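Local atomic coordinates of Two-component response regulator yesN (PDB entry 3LSG), a protein that probably binds specific DNA sequences and regulates transcription through this C-terminal AraC-type helix-turn-helix domain, as the output half of a two-component system. Residues E13-S18 with Q54-K59; D17-L22 with G79-N84. One frame throughout, in Å; residues are numbered along the deposited sequence.

In the fold
Contacts 1 and 2 start from the same piece of chain: residues 13-18 lie at the C-terminal end region of helix 2-14, residues 17-22 lead on to helix 22-28, and D17 and S18 belong to both. Their centres lie about 9 Å apart. Contact 1 ties this corner to the middle of the long helix 48-66, near the centre of the chain; contact 2 ties it to the loop between helices 71-77 and 83-94. The all-helical fold, with its long central helix, is as in AraC-type domains, and the two contacts join one turn to that helix and to a loop much later in the chain. F80 bridges them by packing on R56 and M57.

Contact 1 of 2, residues E13-S18 with Q54-K59; sequences ESYTDS and QKRMEK
Y15, in the type I turn from S14 to D17, provides most of what its segment lays against helix 48-66, and K55, R56 and K59 receive it. Its CB is directed toward that helix, with CG tucked between its own N and carbonyl carbon (chi1 74°). From there the ring edge slides past the arginine stem, CD1 lying 3.9 Å from R56 CG. Further along the same edge, CE1 of Y15 comes within 3.8 Å of K59 CB. The phenol end meets the bent aliphatic chain of K59 nearly at right angles, Y15 OH standing 3.5 Å from K59 CG. The faces are bordered as well: K55 CB lies over one and the methyl of T16 over the other, both toward the rim. A tyrosine suits this place because its long flat ring can wedge among aliphatic stems; the lysine stems offer carbon while K55 sends its amino group to E12 in a salt bridge.

The Y15 carbonyl is the polar centre. R56 grips it side-on: NE donates at 2.8 Å to Y15 O, in the carbonyl plane and with an N-H...O angle of 160°, while NH2 reaches the same oxygen at 3.1 Å, bent and from above that plane. The chain of R56, extended from CG to NE, carries the guanidinium out to the turn. D17 follows, closing the turn through its N to S14 O, and its own carbonyl oxygen lies in the guanidinium plane near NH2. At S18 a water donates to the carbonyl oxygen and accepts from R56 NH2, 2.7 Å away.

One buried arginine thus gathers backbone oxygens of the turn, and the paired bonds to Y15 O, with the water, hold the guanidinium against rotation. With no carboxylate of either segment in contact with it, its positive charge is probably stabilised by the negative ends of these backbone dipoles.

Contact 2 of 2, residues D17-L22 with G79-N84; sequences DSQFTL and GFEDVN
S18 and G79 bring the two loops together backbone to backbone, their CA atoms 4.0 Å apart. The closest touch is a CA-H...O contact from S18 CA to G79 O, at 3.1 Å, with S18 CB almost as near the same oxygen; the small serine side chain permits this approach. G79 has a positive phi (90°) and is the C-prime residue of the Schellman motif that ends helix 71-77. Glycine fits because at these backbone angles a CB would crowd the preceding carbonyl, and the bare CA lets the D17-S18 backbone come close.

The side-chain bonding across the contact runs through Q19 and E81. Q19 NE2 gives a weak hydrogen bond to E81 OE1, 3.4 Å long, the amide and carboxylate planes being 71° apart. The same NE2 also donates to S18 OG at 2.8 Å, with the hydroxyl tilted out of the amide plane. The bend of Q19 at chi2 (-52°) turns the amide back toward S18 OG, a reach that a glutamine is long enough to make.

Within each loop, local bonds set the shape. D17 OD1 accepts from Q19 N in an Asx turn, reinforcing the type I turn closed by F20 N to D17 O, while D82 N-caps helix 83-94.

E81 OE1 has a further partner, S23 N of the second subunit, and Q19 OE1 bonds weakly to S23 OG of that subunit. The Q19-E81 pair therefore sits at the dimer interface of the crystal assembly, where the negative charge of E81 is probably eased by the bond from S23 N of the second subunit and, weakly, by Q19.

Contact 1 of 2, residues E13-S18 with Q54-K59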
loop_
_atom_site.group_PDB
_atom_site.type_symbol
_atom_site.label_atom_id
_atom_site.label_comp_id
_atom_site.label_asym_id
_atom_site.label_seq_id
_atom_site.Cartn_x
_atom_site.Cartn_y
_atom_site.Cartn_z
ATOM N N GLU A 13 -17.546 4.186 -2.869
ATOM C CA GLU A 13 -17.944 3.134 -3.784
ATOM C C GLU A 13 -16.795 2.162 -4.011
ATOM O O GLU A 13 -17.012 0.978 -4.259
ATOM C CB GLU A 13 -18.368 3.766 -5.115
ATOM C CG GLU A 13 -19.387 2.968 -5.899
ATOM C CD GLU A 13 -18.746 2.047 -6.914
ATOM O OE1 GLU A 13 -17.994 2.550 -7.779
ATOM O OE2 GLU A 13 -19.003 0.825 -6.855
ATOM N N SER A 14 -15.566 2.655 -3.895
ATOM C CA SER A 14 -14.418 1.905 -4.392
ATOM C C SER A 14 -13.506 1.289 -3.343
ATOM O O SER A 14 -12.655 0.450 -3.678
ATOM C CB SER A 14 -13.567 2.789 -5.326
ATOM O OG SER A 14 -14.336 3.321 -6.392
ATOM N N TYR A 15 -13.644 1.692 -2.083
ATOM C CA TYR A 15 -12.627 1.301 -1.095
ATOM C C TYR A 15 -12.576 -0.202 -0.842
ATOM O O TYR A 15 -11.556 -0.718 -0.402
ATOM C CB TYR A 15 -12.777 2.080 0.221
ATOM C CG TYR A 15 -13.943 1.639 1.080
ATOM C CD1 TYR A 15 -13.770 0.678 2.072
ATOM C CD2 TYR A 15 -15.206 2.204 0.922
ATOM C CE1 TYR A 15 -14.824 0.275 2.872
ATOM C CE2 TYR A 15 -16.275 1.804 1.721
ATOM C CZ TYR A 15 -16.073 0.836 2.691
ATOM O OH TYR A 15 -17.116 0.428 3.487
ATOM N N THR A 16 -13.659 -0.912 -1.141
ATOM C CA THR A 16 -13.675 -2.367 -0.957
ATOM C C THR A 16 -12.937 -3.091 -2.084
ATOM O O THR A 16 -12.770 -4.311 -2.035
ATOM C CB THR A 16 -15.114 -2.939 -0.880
ATOM O OG1 THR A 16 -15.804 -2.660 -2.102
ATOM C CG2 THR A 16 -15.882 -2.331 0.274
ATOM N N ASP A 17 -12.517 -2.341 -3.103
ATOM C CA ASP A 17 -11.761 -2.894 -4.236
ATOM C C ASP A 17 -10.262 -2.856 -3.945
ATOM O O ASP A 17 -9.675 -1.787 -3.792
ATOM C CB ASP A 17 -12.064 -2.100 -5.512
ATOM C CG ASP A 17 -11.355 -2.657 -6.753
ATOM O OD1 ASP A 17 -10.601 -3.652 -6.666
ATOM O OD2 ASP A 17 -11.553 -2.077 -7.835
ATOM N N SER A 18 -9.644 -4.028 -3.867
ATOM C CA SER A 18 -8.237 -4.110 -3.526
ATOM C C SER A 18 -7.366 -3.480 -4.607
ATOM O O SER A 18 -6.207 -3.184 -4.351
ATOM C CB SER A 18 -7.810 -5.558 -3.282
ATOM O OG SER A 18 -7.754 -6.283 -4.494
ATOM N N GLN A 54 -8.201 4.804 6.411
ATOM C CA GLN A 54 -9.213 5.061 7.440
ATOM C C GLN A 54 -10.596 4.507 7.083
ATOM O O GLN A 54 -11.266 3.933 7.927
ATOM C CB GLN A 54 -9.328 6.551 7.737
ATOM C CG GLN A 54 -10.498 6.889 8.620
ATOM C CD GLN A 54 -10.517 8.347 8.997
ATOM O OE1 GLN A 54 -9.786 9.150 8.420
ATOM N NE2 GLN A 54 -11.342 8.698 9.979
ATOM N N LYS A 55 -11.029 4.678 5.837
ATOM C CA LYS A 55 -12.317 4.118 5.433
ATOM C C LYS A 55 -12.347 2.593 5.593
ATOM O O LYS A 55 -13.336 2.020 6.052
ATOM C CB LYS A 55 -12.660 4.526 3.999
ATOM C CG LYS A 55 -12.847 6.024 3.843
ATOM C CD LYS A 55 -14.268 6.444 4.176
ATOM C CE LYS A 55 -15.226 5.883 3.131
ATOM N NZ LYS A 55 -16.530 6.601 3.104
ATOM N N ARG A 56 -11.263 1.940 5.203
ATOM C CA ARG A 56 -11.158 0.494 5.322
ATOM C C ARG A 56 -11.110 -0.004 6.778
ATOM O O ARG A 56 -11.743 -1.007 7.106
ATOM C CB ARG A 56 -9.940 -0.004 4.541
ATOM C CG ARG A 56 -10.043 0.311 3.045
ATOM C CD ARG A 56 -8.793 -0.090 2.275
ATOM N NE ARG A 56 -9.119 -0.322 0.863
ATOM C CZ ARG A 56 -8.219 -0.377 -0.111
ATOM N NH1 ARG A 56 -6.926 -0.207 0.156
ATOM N NH2 ARG A 56 -8.613 -0.605 -1.350
HETATM N N MSE A 57 -10.368 0.692 7.635
HETATM C CA MSE A 57 -10.293 0.329 9.050
HETATM C C MSE A 57 -11.637 0.524 9.762
HETATM O O MSE A 57 -12.045 -0.287 10.599
HETATM C CB MSE A 57 -9.207 1.152 9.764
HETATM C CG MSE A 57 -7.771 0.853 9.317
HETATM SE SE MSE A 57 -7.259 -1.035 9.432
HETATM C CE MSE A 57 -7.850 -1.734 7.710
ATOM N N GLU A 58 -12.324 1.613 9.437
ATOM C CA GLU A 58 -13.622 1.856 10.031
ATOM C C GLU A 58 -14.615 0.767 9.638
ATOM O O GLU A 58 -15.383 0.307 10.475
ATOM C CB GLU A 58 -14.124 3.267 9.700
ATOM C CG GLU A 58 -13.306 4.337 10.441
ATOM C CD GLU A 58 -13.584 5.778 10.010
ATOM O OE1 GLU A 58 -14.236 6.007 8.966
ATOM O OE2 GLU A 58 -13.123 6.691 10.729
ATOM N N LYS A 59 -14.571 0.326 8.383
ATOM C CA LYS A 59 -15.423 -0.773 7.944
ATOM C C LYS A 59 -14.989 -2.082 8.624
ATOM O O LYS A 59 -15.821 -2.879 9.021
ATOM C CB LYS A 59 -15.390 -0.910 6.422
ATOM C CG LYS A 59 -16.307 -1.979 5.834
ATOM C CD LYS A 59 -17.744 -1.817 6.317
ATOM C CE LYS A 59 -18.727 -2.591 5.422
ATOM N NZ LYS A 59 -20.144 -2.411 5.848
HETATM O O HOH W 1 -6.337 -0.801 -2.807
#

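Contact 2 of 2, residues D17-L22 with G79-N84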
loop_
_atom_site.group_PDB
_atom_site.type_symbol
_atom_site.label_atom_id
_atom_site.label_comp_id
_atom_site.label_asym_id
_atom_site.label_seq_id
_atom_site.Cartn_x
_atom_site.Cartn_y
_atom_site.Cartn_z
ATOM N N ASP A 17 -12.517 -2.341 -3.103
ATOM C CA ASP A 17 -11.761 -2.894 -4.236
ATOM C C ASP A 17 -10.262 -2.856 -3.945
ATOM O O ASP A 17 -9.675 -1.787 -3.792
ATOM C CB ASP A 17 -12.064 -2.100 -5.512
ATOM C CG ASP A 17 -11.355 -2.657 -6.753
ATOM O OD1 ASP A 17 -10.601 -3.652 -6.666
ATOM O OD2 ASP A 17 -11.553 -2.077 -7.835
ATOM N N SER A 18 -9.644 -4.028 -3.867
ATOM C CA SER A 18 -8.237 -4.110 -3.526
ATOM C C SER A 18 -7.366 -3.480 -4.607
ATOM O O SER A 18 -6.207 -3.184 -4.351
ATOM C CB SER A 18 -7.810 -5.558 -3.282
ATOM O OG SER A 18 -7.754 -6.283 -4.494
ATOM N N GLN A 19 -7.916 -3.279 -5.808
ATOM C CA GLN A 19 -7.141 -2.671 -6.896
ATOM C C GLN A 19 -7.300 -1.135 -6.967
ATOM O O GLN A 19 -6.721 -0.486 -7.831
ATOM C CB GLN A 19 -7.461 -3.337 -8.252
ATOM C CG GLN A 19 -7.323 -4.885 -8.262
ATOM C CD GLN A 19 -5.967 -5.389 -7.734
ATOM O OE1 GLN A 19 -4.905 -5.017 -8.239
ATOM N NE2 GLN A 19 -6.010 -6.249 -6.713
ATOM N N PHE A 20 -8.070 -0.564 -6.044
ATOM C CA PHE A 20 -8.316 0.875 -6.007
ATOM C C PHE A 20 -7.133 1.621 -5.395
ATOM O O PHE A 20 -6.792 1.393 -4.248
ATOM C CB PHE A 20 -9.593 1.165 -5.214
ATOM C CG PHE A 20 -9.944 2.632 -5.119
ATOM C CD1 PHE A 20 -10.375 3.332 -6.236
ATOM C CD2 PHE A 20 -9.861 3.302 -3.909
ATOM C CE1 PHE A 20 -10.704 4.668 -6.151
ATOM C CE2 PHE A 20 -10.192 4.641 -3.812
ATOM C CZ PHE A 20 -10.626 5.322 -4.927
ATOM N N THR A 21 -6.508 2.498 -6.186
ATOM C CA THR A 21 -5.317 3.226 -5.790
ATOM C C THR A 21 -5.456 4.706 -6.136
ATOM O O THR A 21 -6.451 5.136 -6.728
ATOM C CB THR A 21 -4.079 2.699 -6.539
ATOM O OG1 THR A 21 -4.232 2.946 -7.943
ATOM C CG2 THR A 21 -3.922 1.202 -6.326
ATOM N N LEU A 22 -4.441 5.478 -5.767
ATOM C CA LEU A 22 -4.375 6.898 -6.108
ATOM C C LEU A 22 -4.506 7.085 -7.615
ATOM O O LEU A 22 -5.227 7.967 -8.073
ATOM C CB LEU A 22 -3.059 7.520 -5.599
ATOM C CG LEU A 22 -2.832 8.990 -5.985
ATOM C CD1 LEU A 22 -3.927 9.845 -5.423
ATOM C CD2 LEU A 22 -1.482 9.510 -5.518
ATOM N N GLY A 79 -11.019 -4.520 1.083
ATOM C CA GLY A 79 -10.059 -4.197 0.045
ATOM C C GLY A 79 -8.636 -4.701 0.238
ATOM O O GLY A 79 -7.734 -4.196 -0.418
ATOM N N PHE A 80 -8.430 -5.691 1.108
ATOM C CA PHE A 80 -7.092 -6.264 1.320
ATOM C C PHE A 80 -7.020 -7.679 0.766
ATOM O O PHE A 80 -7.791 -8.535 1.188
ATOM C CB PHE A 80 -6.757 -6.340 2.815
ATOM C CG PHE A 80 -6.337 -5.039 3.410
ATOM C CD1 PHE A 80 -4.991 -4.732 3.556
ATOM C CD2 PHE A 80 -7.284 -4.117 3.838
ATOM C CE1 PHE A 80 -4.599 -3.520 4.125
ATOM C CE2 PHE A 80 -6.904 -2.922 4.403
ATOM C CZ PHE A 80 -5.558 -2.612 4.536
ATOM N N GLU A 81 -6.084 -7.948 -0.143
ATOM C CA GLU A 81 -5.947 -9.312 -0.634
ATOM C C GLU A 81 -5.113 -10.172 0.312
ATOM O O GLU A 81 -5.194 -11.396 0.277
ATOM C CB GLU A 81 -5.434 -9.375 -2.092
ATOM C CG GLU A 81 -4.579 -8.211 -2.569
ATOM C CD GLU A 81 -4.314 -8.264 -4.086
ATOM O OE1 GLU A 81 -3.557 -7.405 -4.614
ATOM O OE2 GLU A 81 -4.857 -9.179 -4.751
ATOM N N ASP A 82 -4.330 -9.523 1.171
ATOM C CA ASP A 82 -3.467 -10.245 2.104
ATOM C C ASP A 82 -3.969 -10.097 3.537
ATOM O O ASP A 82 -3.848 -9.024 4.122
ATOM C CB ASP A 82 -2.028 -9.716 1.984
ATOM C CG ASP A 82 -1.012 -10.546 2.776
ATOM O OD1 ASP A 82 -1.381 -11.168 3.793
ATOM O OD2 ASP A 82 0.170 -10.580 2.369
ATOM N N VAL A 83 -4.508 -11.175 4.112
ATOM C CA VAL A 83 -5.046 -11.110 5.479
ATOM C C VAL A 83 -3.997 -10.702 6.524
ATOM O O VAL A 83 -4.309 -10.033 7.486
ATOM C CB VAL A 83 -5.717 -12.436 5.905
ATOM C CG1 VAL A 83 -4.731 -13.599 5.850
ATOM C CG2 VAL A 83 -6.312 -12.321 7.298
ATOM N N ASN A 84 -2.748 -11.111 6.346
ATOM C CA ASN A 84 -1.739 -10.739 7.331
ATOM C C ASN A 84 -1.335 -9.278 7.233
ATOM O O ASN A 84 -1.058 -8.640 8.244
ATOM C CB ASN A 84 -0.527 -11.651 7.249
ATOM C CG ASN A 84 -0.835 -13.033 7.764
ATOM O OD1 ASN A 84 -1.468 -13.182 8.812
ATOM N ND2 ASN A 84 -0.413 -14.048 7.030
#